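Local coordinates for tail spike protein (Acinetobacter phage vB_AbaP_AS12, PDB 6EU4), which probably serves as the trimeric receptor-binding tailspike of the phage, recognising and degrading the capsular polysaccharide of its Acinetobacter host, at residues S371-V376 with F388-N393; S404-V409 with S413-S418; Q537-I542 with A561-L566. All blocks are in the same frame, centred on the assembly; numbering follows the deposited sequence.

Interaction 1: residues S371-V376 with F388-N393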
loop_
_atom_site.group_PDB
_atom_site.type_symbol
_atom_site.label_atom_id
_atom_site.label_comp_id
_atom_site.label_asym_id
_atom_site.label_seq_id
_atom_site.Cartn_x
_atom_site.Cartn_y
_atom_site.Cartn_z
ATOM N N SER A 371 21.090 -6.700 -15.544
ATOM C CA SER A 371 20.144 -7.247 -14.592
ATOM C C SER A 371 18.851 -6.444 -14.599
ATOM O O SER A 371 18.863 -5.219 -14.742
ATOM C CB SER A 371 20.735 -7.272 -13.173
ATOM O OG SER A 371 21.127 -5.983 -12.717
HETATM N N MSE A 372 17.730 -7.125 -14.406
HETATM C CA MSE A 372 16.475 -6.387 -14.332
HETATM C C MSE A 372 16.402 -5.553 -13.056
HETATM O O MSE A 372 15.990 -4.386 -13.106
HETATM C CB MSE A 372 15.272 -7.320 -14.429
HETATM C CG MSE A 372 15.058 -7.878 -15.829
HETATM SE SE MSE A 372 14.597 -6.487 -17.164
HETATM C CE MSE A 372 16.392 -6.058 -17.826
ATOM N N PHE A 373 16.832 -6.134 -11.930
ATOM C CA PHE A 373 16.924 -5.430 -10.653
ATOM C C PHE A 373 18.393 -5.344 -10.304
ATOM O O PHE A 373 19.012 -6.357 -9.969
ATOM C CB PHE A 373 16.117 -6.147 -9.567
ATOM C CG PHE A 373 14.660 -6.191 -9.872
ATOM C CD1 PHE A 373 13.832 -5.122 -9.533
ATOM C CD2 PHE A 373 14.110 -7.268 -10.552
ATOM C CE1 PHE A 373 12.491 -5.137 -9.861
ATOM C CE2 PHE A 373 12.751 -7.280 -10.871
ATOM C CZ PHE A 373 11.950 -6.211 -10.527
ATOM N N CYS A 374 18.963 -4.151 -10.447
ATOM C CA CYS A 374 20.354 -3.889 -10.093
ATOM C C CYS A 374 20.312 -3.221 -8.718
ATOM O O CYS A 374 19.955 -2.048 -8.600
ATOM C CB CYS A 374 21.016 -3.018 -11.151
ATOM S SG CYS A 374 22.757 -2.700 -10.841
ATOM N N VAL A 375 20.658 -3.976 -7.679
ATOM C CA VAL A 375 20.343 -3.640 -6.289
ATOM C C VAL A 375 21.668 -3.470 -5.564
ATOM O O VAL A 375 22.286 -4.462 -5.148
ATOM C CB VAL A 375 19.477 -4.723 -5.636
ATOM C CG1 VAL A 375 19.026 -4.305 -4.246
ATOM C CG2 VAL A 375 18.257 -5.031 -6.489
ATOM N N VAL A 376 22.118 -2.218 -5.391
ATOM C CA VAL A 376 23.481 -1.942 -4.973
ATOM C C VAL A 376 23.531 -0.936 -3.816
ATOM O O VAL A 376 22.597 -0.168 -3.579
ATOM C CB VAL A 376 24.334 -1.441 -6.165
ATOM C CG1 VAL A 376 24.212 -2.397 -7.339
ATOM C CG2 VAL A 376 23.938 0.011 -6.580
ATOM N N PHE A 388 5.800 -9.945 -13.794
ATOM C CA PHE A 388 6.862 -9.243 -14.528
ATOM C C PHE A 388 7.133 -9.935 -15.852
ATOM O O PHE A 388 7.702 -11.037 -15.885
ATOM C CB PHE A 388 8.121 -9.163 -13.685
ATOM C CG PHE A 388 7.953 -8.323 -12.454
ATOM C CD1 PHE A 388 7.499 -8.890 -11.271
ATOM C CD2 PHE A 388 8.201 -6.956 -12.493
ATOM C CE1 PHE A 388 7.342 -8.115 -10.138
ATOM C CE2 PHE A 388 8.024 -6.177 -11.382
ATOM C CZ PHE A 388 7.584 -6.747 -10.198
ATOM N N GLY A 389 6.761 -9.254 -16.932
ATOM C CA GLY A 389 6.809 -9.798 -18.271
ATOM C C GLY A 389 8.184 -9.700 -18.906
ATOM O O GLY A 389 8.306 -9.229 -20.041
ATOM N N PHE A 390 9.224 -10.161 -18.198
ATOM C CA PHE A 390 10.561 -10.230 -18.775
ATOM C C PHE A 390 10.545 -11.315 -19.852
ATOM O O PHE A 390 10.252 -12.478 -19.557
ATOM C CB PHE A 390 11.587 -10.559 -17.693
ATOM C CG PHE A 390 11.598 -9.579 -16.535
ATOM C CD1 PHE A 390 11.568 -8.209 -16.757
ATOM C CD2 PHE A 390 11.647 -10.040 -15.239
ATOM C CE1 PHE A 390 11.568 -7.319 -15.692
ATOM C CE2 PHE A 390 11.651 -9.178 -14.174
ATOM C CZ PHE A 390 11.598 -7.816 -14.381
ATOM N N ALA A 391 10.831 -10.939 -21.101
ATOM C CA ALA A 391 10.529 -11.829 -22.221
ATOM C C ALA A 391 11.453 -13.032 -22.281
ATOM O O ALA A 391 11.045 -14.083 -22.799
ATOM C CB ALA A 391 10.599 -11.062 -23.546
ATOM N N TYR A 392 12.700 -12.898 -21.817
ATOM C CA TYR A 392 13.753 -13.836 -22.196
ATOM C C TYR A 392 14.469 -14.488 -21.015
ATOM O O TYR A 392 14.897 -13.823 -20.065
ATOM C CB TYR A 392 14.816 -13.146 -23.059
ATOM C CG TYR A 392 14.243 -12.418 -24.255
ATOM C CD1 TYR A 392 13.359 -13.040 -25.129
ATOM C CD2 TYR A 392 14.543 -11.090 -24.471
ATOM C CE1 TYR A 392 12.831 -12.364 -26.192
ATOM C CE2 TYR A 392 14.013 -10.407 -25.520
ATOM C CZ TYR A 392 13.155 -11.036 -26.374
ATOM O OH TYR A 392 12.648 -10.330 -27.433
ATOM N N ASN A 393 14.682 -15.792 -21.147
ATOM C CA ASN A 393 15.710 -16.502 -20.401
ATOM C C ASN A 393 16.607 -17.198 -21.418
ATOM O O ASN A 393 16.478 -16.981 -22.633
ATOM C CB ASN A 393 15.101 -17.442 -19.345
ATOM C CG ASN A 393 14.369 -18.626 -19.939
ATOM O OD1 ASN A 393 14.569 -18.992 -21.108
ATOM N ND2 ASN A 393 13.536 -19.269 -19.112
#
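Met372 and Phe390 mark the nearest approach of the two backbones, their CA atoms still 8.3 Å apart, and no hydrogen bond crosses between the segments, so side chains alone bridge the gap. The chain turns a corner at Met372 and Phe373; Met372 goes to the face of Phe390, Phe373 to the edge of Phe390 and to Phe388. Met372, present as selenomethionine, lies over one face of the Phe390 ring: its CG sits 3.6 Å from the ring centroid and only 13° off the normal, a CH-pi contact. A bend at chi2 (-65°) then carries the selenium toward the CD1-CE1 side of the ring, where Met372 SE is 3.5 Å from Phe390 CE1. The selenium therefore makes an oblique Met-aromatic contact, while the CG methylene occupies the centre of the face. On the opposite face of the ring, Phe388 CB sits near the rim, and Phe390 is thus held between a methylene from across the contact and one from its own strand.

Phe373 fills the angle between the two phenylalanines. Its CE2 meets Phe390 CZ at 3.7 Å, approaching the edge of the Phe390 ring, and its CZ reaches Phe388 CE2 at 4.0 Å. With Phe388 it forms a T-shaped pair, the Phe373 edge directed to the Phe388 face, with centroids 5.8 Å apart and planes at 84°. An inverse gamma turn centred on Gly389 separates Phe388 from Phe390. Further rings continue the apolar filling, Phe337 against Phe373 and Phe350 against Phe388. Strands 371-376, 380-384 and 387-390 each pair in parallel with a strand before and after them, which is the pattern of a parallel beta-helix; here the corner residues and the phenylalanines of another face of the same coil meet in its interior.

Interaction 2: residues S404-V409 with S413-S418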
loop_
_atom_site.group_PDB
_atom_site.type_symbol
_atom_site.label_atom_id
_atom_site.label_comp_id
_atom_site.label_asym_id
_atom_site.label_seq_id
_atom_site.Cartn_x
_atom_site.Cartn_y
_atom_site.Cartn_z
ATOM N N SER A 404 19.053 -11.137 -19.911
ATOM C CA SER A 404 19.563 -10.535 -18.695
ATOM C C SER A 404 19.467 -11.507 -17.520
ATOM O O SER A 404 18.770 -12.531 -17.568
ATOM C CB SER A 404 18.785 -9.271 -18.352
ATOM O OG SER A 404 17.493 -9.590 -17.849
ATOM N N ALA A 405 20.138 -11.134 -16.430
ATOM C CA ALA A 405 19.832 -11.678 -15.119
ATOM C C ALA A 405 18.509 -11.100 -14.591
ATOM O O ALA A 405 18.036 -10.053 -15.038
ATOM C CB ALA A 405 20.964 -11.352 -14.139
ATOM N N LEU A 406 17.885 -11.804 -13.634
ATOM C CA LEU A 406 16.786 -11.181 -12.898
ATOM C C LEU A 406 17.322 -10.093 -11.986
ATOM O O LEU A 406 16.811 -8.970 -11.973
ATOM C CB LEU A 406 15.995 -12.198 -12.064
ATOM C CG LEU A 406 14.905 -11.577 -11.166
ATOM C CD1 LEU A 406 13.849 -10.890 -12.071
ATOM C CD2 LEU A 406 14.221 -12.595 -10.253
ATOM N N ALA A 407 18.376 -10.396 -11.237
ATOM C CA ALA A 407 18.854 -9.452 -10.240
ATOM C C ALA A 407 20.333 -9.639 -9.962
ATOM O O ALA A 407 20.864 -10.749 -10.029
ATOM C CB ALA A 407 18.091 -9.593 -8.929
ATOM N N TYR A 408 20.978 -8.515 -9.656
ATOM C CA TYR A 408 22.321 -8.448 -9.118
ATOM C C TYR A 408 22.235 -7.679 -7.818
ATOM O O TYR A 408 21.675 -6.576 -7.789
ATOM C CB TYR A 408 23.277 -7.741 -10.068
ATOM C CG TYR A 408 24.673 -7.627 -9.512
ATOM C CD1 TYR A 408 25.428 -8.758 -9.261
ATOM C CD2 TYR A 408 25.233 -6.391 -9.243
ATOM C CE1 TYR A 408 26.693 -8.674 -8.766
ATOM C CE2 TYR A 408 26.526 -6.304 -8.747
ATOM C CZ TYR A 408 27.242 -7.447 -8.524
ATOM O OH TYR A 408 28.521 -7.388 -8.009
ATOM N N VAL A 409 22.759 -8.270 -6.751
ATOM C CA VAL A 409 22.589 -7.754 -5.402
ATOM C C VAL A 409 23.965 -7.664 -4.760
ATOM O O VAL A 409 24.649 -8.681 -4.617
ATOM C CB VAL A 409 21.655 -8.646 -4.559
ATOM C CG1 VAL A 409 21.231 -7.918 -3.299
ATOM C CG2 VAL A 409 20.427 -9.085 -5.362
ATOM N N SER A 413 23.304 -4.839 0.182
ATOM C CA SER A 413 21.904 -4.767 -0.218
ATOM C C SER A 413 21.152 -6.047 0.133
ATOM O O SER A 413 21.739 -7.094 0.414
ATOM C CB SER A 413 21.789 -4.519 -1.706
ATOM O OG SER A 413 22.355 -3.257 -2.045
ATOM N N VAL A 414 19.829 -5.947 0.098
ATOM C CA VAL A 414 18.942 -7.092 0.279
ATOM C C VAL A 414 17.878 -7.037 -0.806
ATOM O O VAL A 414 17.378 -5.958 -1.151
ATOM C CB VAL A 414 18.328 -7.133 1.690
ATOM C CG1 VAL A 414 17.500 -5.905 1.972
ATOM C CG2 VAL A 414 17.508 -8.404 1.871
ATOM N N PHE A 415 17.569 -8.205 -1.367
ATOM C CA PHE A 415 16.600 -8.378 -2.441
ATOM C C PHE A 415 15.649 -9.491 -2.029
ATOM O O PHE A 415 16.098 -10.583 -1.664
ATOM C CB PHE A 415 17.312 -8.738 -3.754
ATOM C CG PHE A 415 16.398 -8.942 -4.933
ATOM C CD1 PHE A 415 15.590 -7.911 -5.405
ATOM C CD2 PHE A 415 16.385 -10.155 -5.608
ATOM C CE1 PHE A 415 14.784 -8.090 -6.527
ATOM C CE2 PHE A 415 15.575 -10.339 -6.718
ATOM C CZ PHE A 415 14.768 -9.312 -7.173
ATOM N N GLU A 416 14.348 -9.223 -2.094
ATOM C CA GLU A 416 13.326 -10.149 -1.619
ATOM C C GLU A 416 12.313 -10.375 -2.734
ATOM O O GLU A 416 11.843 -9.417 -3.348
ATOM C CB GLU A 416 12.636 -9.608 -0.352
ATOM C CG GLU A 416 13.605 -9.415 0.828
ATOM C CD GLU A 416 13.073 -8.503 1.958
ATOM O OE1 GLU A 416 12.288 -7.572 1.702
ATOM O OE2 GLU A 416 13.467 -8.712 3.114
ATOM N N VAL A 417 11.994 -11.642 -3.007
ATOM C CA VAL A 417 10.998 -12.023 -4.011
ATOM C C VAL A 417 9.982 -12.940 -3.355
ATOM O O VAL A 417 10.332 -14.044 -2.923
ATOM C CB VAL A 417 11.621 -12.723 -5.234
ATOM C CG1 VAL A 417 10.531 -13.071 -6.275
ATOM C CG2 VAL A 417 12.700 -11.874 -5.881
ATOM N N SER A 418 8.730 -12.499 -3.305
ATOM C CA SER A 418 7.666 -13.277 -2.684
ATOM C C SER A 418 7.357 -14.539 -3.491
ATOM O O SER A 418 7.637 -14.607 -4.689
ATOM C CB SER A 418 6.400 -12.425 -2.562
ATOM O OG SER A 418 5.774 -12.280 -3.832
#
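Phe415 receives three side chains of the segment 404-409, each at a different part of its ring or stem. Ala407 CB stands over one face, displaced toward the rim and 3.4 Å from Phe415 CE2, in a CH-pi contact. Leu406 CD2 comes in at the edge, near the ring plane, and is the looser neighbour at 4.4 Å from Phe415 CE2. Val409 meets the stem: its CG2 lies 3.5 Å from Phe415 CB, the two side chains crossing at about a right angle. The other branch turns to the start of the second strand, Val409 CG1 lying 3.8 Å from Ser413 CB.

The rotamers explain the division of labour. Phe415 CG extends away from its own backbone N (chi1 180°), which throws the ring across to Ala407. Ser413 offers its CB to the valine while its hydroxyl is hydrogen-bonded to Glu410 O, in the turn between the segments, and to Ser379 N, just ahead of strand 380-384.

No hydrogen bond links strands 407-409 and 414-417; their axes come no nearer than 7.8 Å, at 145°, consistent with strands on different faces of one coil of the beta-helix. Strand 405-409 lies between 371-376 and 443-445, while 414-417 follows 380-384. Val381 and Leu383 from the coil before, and Val443 from the coil after, pack on Phe415. Val414, which points away from segment 404-409, packs on Glu420 of the second subunit, and Glu416 on Pro419 of that subunit.

Interaction 3: residues Q537-I542 with A561-L566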
loop_
_atom_site.group_PDB
_atom_site.type_symbol
_atom_site.label_atom_id
_atom_site.label_comp_id
_atom_site.label_asym_id
_atom_site.label_seq_id
_atom_site.Cartn_x
_atom_site.Cartn_y
_atom_site.Cartn_z
ATOM N N GLN A 537 26.138 -38.080 7.823
ATOM C CA GLN A 537 24.905 -38.643 7.304
ATOM C C GLN A 537 24.509 -39.856 8.128
ATOM O O GLN A 537 25.361 -40.649 8.540
ATOM C CB GLN A 537 25.021 -39.034 5.824
ATOM C CG GLN A 537 25.219 -37.852 4.871
ATOM C CD GLN A 537 25.359 -38.295 3.418
ATOM O OE1 GLN A 537 25.851 -39.376 3.134
ATOM N NE2 GLN A 537 24.884 -37.463 2.496
ATOM N N LEU A 538 23.209 -39.948 8.401
ATOM C CA LEU A 538 22.556 -41.124 8.959
ATOM C C LEU A 538 21.650 -41.697 7.875
ATOM O O LEU A 538 20.738 -41.007 7.405
ATOM C CB LEU A 538 21.736 -40.746 10.191
ATOM C CG LEU A 538 20.734 -41.773 10.728
ATOM C CD1 LEU A 538 21.387 -43.098 11.065
ATOM C CD2 LEU A 538 20.006 -41.190 11.943
ATOM N N ALA A 539 21.914 -42.933 7.465
ATOM C CA ALA A 539 21.154 -43.584 6.401
ATOM C C ALA A 539 20.361 -44.758 6.952
ATOM O O ALA A 539 20.908 -45.607 7.671
ATOM C CB ALA A 539 22.071 -44.065 5.277
ATOM N N PHE A 540 19.061 -44.787 6.610
ATOM C CA PHE A 540 18.162 -45.896 6.898
ATOM C C PHE A 540 17.948 -46.677 5.606
ATOM O O PHE A 540 17.265 -46.198 4.695
ATOM C CB PHE A 540 16.821 -45.394 7.428
ATOM C CG PHE A 540 16.908 -44.677 8.744
ATOM C CD1 PHE A 540 16.829 -45.389 9.930
ATOM C CD2 PHE A 540 17.039 -43.299 8.804
ATOM C CE1 PHE A 540 16.901 -44.747 11.152
ATOM C CE2 PHE A 540 17.105 -42.651 10.040
ATOM C CZ PHE A 540 17.029 -43.375 11.206
ATOM N N ALA A 541 18.553 -47.859 5.518
ATOM C CA ALA A 541 18.325 -48.777 4.403
ATOM C C ALA A 541 17.090 -49.604 4.730
ATOM O O ALA A 541 17.164 -50.560 5.502
ATOM C CB ALA A 541 19.547 -49.658 4.178
ATOM N N ILE A 542 15.957 -49.265 4.110
ATOM C CA ILE A 542 14.640 -49.710 4.566
ATOM C C ILE A 542 14.199 -50.917 3.741
ATOM O O ILE A 542 13.924 -50.800 2.543
ATOM C CB ILE A 542 13.613 -48.574 4.478
ATOM C CG1 ILE A 542 14.061 -47.376 5.325
ATOM C CG2 ILE A 542 12.223 -49.070 4.904
ATOM C CD1 ILE A 542 13.201 -46.160 5.161
ATOM N N ALA A 561 34.384 -40.245 4.898
ATOM C CA ALA A 561 34.907 -41.472 5.469
ATOM C C ALA A 561 33.952 -42.636 5.189
ATOM O O ALA A 561 32.808 -42.453 4.755
ATOM C CB ALA A 561 35.110 -41.304 6.968
ATOM N N SER A 562 34.450 -43.852 5.430
ATOM C CA SER A 562 33.671 -45.060 5.165
ATOM C C SER A 562 32.384 -45.096 5.987
ATOM O O SER A 562 32.320 -44.607 7.120
ATOM C CB SER A 562 34.499 -46.307 5.475
ATOM O OG SER A 562 35.692 -46.334 4.709
ATOM N N TRP A 563 31.354 -45.708 5.408
ATOM C CA TRP A 563 30.104 -45.929 6.128
ATOM C C TRP A 563 30.300 -46.910 7.287
ATOM O O TRP A 563 31.047 -47.889 7.176
ATOM C CB TRP A 563 29.050 -46.498 5.187
ATOM C CG TRP A 563 28.364 -45.535 4.279
ATOM C CD1 TRP A 563 28.545 -45.414 2.927
ATOM C CD2 TRP A 563 27.347 -44.597 4.632
ATOM N NE1 TRP A 563 27.707 -44.458 2.426
ATOM C CE2 TRP A 563 26.959 -43.937 3.446
ATOM C CE3 TRP A 563 26.730 -44.248 5.831
ATOM C CZ2 TRP A 563 25.979 -42.952 3.425
ATOM C CZ3 TRP A 563 25.752 -43.267 5.817
ATOM C CH2 TRP A 563 25.389 -42.622 4.605
ATOM N N CYS A 564 29.556 -46.671 8.373
ATOM C CA CYS A 564 29.623 -47.454 9.603
ATOM C C CYS A 564 28.241 -48.004 9.936
ATOM O O CYS A 564 27.319 -47.237 10.239
ATOM C CB CYS A 564 30.132 -46.598 10.763
ATOM S SG CYS A 564 31.816 -45.986 10.502
ATOM N N ARG A 565 28.110 -49.324 9.915
ATOM C CA ARG A 565 26.851 -49.974 10.263
ATOM C C ARG A 565 26.729 -50.131 11.773
ATOM O O ARG A 565 27.596 -50.723 12.415
ATOM C CB ARG A 565 26.764 -51.335 9.577
ATOM C CG ARG A 565 25.490 -52.123 9.859
ATOM C CD ARG A 565 25.475 -53.399 9.004
ATOM N NE ARG A 565 24.525 -54.403 9.475
ATOM C CZ ARG A 565 24.073 -55.419 8.735
ATOM N NH1 ARG A 565 24.478 -55.569 7.477
ATOM N NH2 ARG A 565 23.211 -56.285 9.245
ATOM N N LEU A 566 25.630 -49.633 12.332
ATOM C CA LEU A 566 25.446 -49.646 13.776
ATOM C C LEU A 566 25.105 -51.039 14.284
ATOM O O LEU A 566 24.373 -51.804 13.649
ATOM C CB LEU A 566 24.346 -48.672 14.189
ATOM C CG LEU A 566 24.576 -47.203 13.835
ATOM C CD1 LEU A 566 23.462 -46.356 14.423
ATOM C CD2 LEU A 566 25.932 -46.741 14.344
#
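Trp563 lays the far end of its indole against Gln537 and Ala539, two residues that face it from the same side of strand 537-542. The backbones stay well apart, Trp563 CA lying 9.0 Å from Gln537 CA, and the length of the side chain makes up the difference. With CG anti to the carbonyl carbon (chi1 -79°) and chi2 at 107°, the six-membered ring is swung in toward the strand. Its CH2 atom is the meeting point: Ala539 CB lies 3.7 Å from Trp563 CH2, and Gln537 CB 3.8 Å from the same CH2. Gln537 OE1 adds a third neighbour, 3.6 Å from Trp563 CZ2.

Gln537 is extended beyond CG, which carries the amide alongside the indole; the two planes differ by only 23°, although the side chains cross obliquely. This is van der Waals contact and not hydrogen bonding. The amide is fixed by other partners: OE1 accepts from Arg552 NH2, and NE2 is hydrogen-bonded to Ile487 O and to Gln524 OE1. Three hydrogen bonds thus set the rotation of the amide, while the indole's own NE1 is hydrogen-bonded to Gly512 O. Both polar groups are satisfied away from each other, leaving the carbons and the OE1 atom, set obliquely to the indole, in van der Waals contact.

Between the segments runs strand 547-554, paired with 535-542 on one side and with 564-565 on the other, and Trp563 reaches over it, touching Trp550 and Arg552. Strand 520-526 continues the sheet, antiparallel at this point, beyond 535-542. Just before the outermost strand 564-565, Trp563 O is hydrogen-bonded to Arg570 NE of the second subunit, and Phe540 packs its ring on Trp525 of the third.

How the interactions relate
Interactions 1 and 2 belong to one apolar interior: their centres are 8 Å apart, strands 371-376 and 405-409 are parallel neighbours, and Phe373 N and Val375 N are probably hydrogen-bonded to Leu406 O and Tyr408 O, respectively. Both join different faces of the beta-helix without a hydrogen bond, the first through aromatic rings and selenium, the second mainly through aliphatic groups around one ring. Interaction 3 stands apart, its centre about 44 and 39 Å from theirs, in the mixed, largely antiparallel sheet toward the C-terminal end. There a partly exposed tryptophan meets a buried amide, and two other subunits close in; the second subunit also touches interaction 2, whereas no other chain reaches interaction 1.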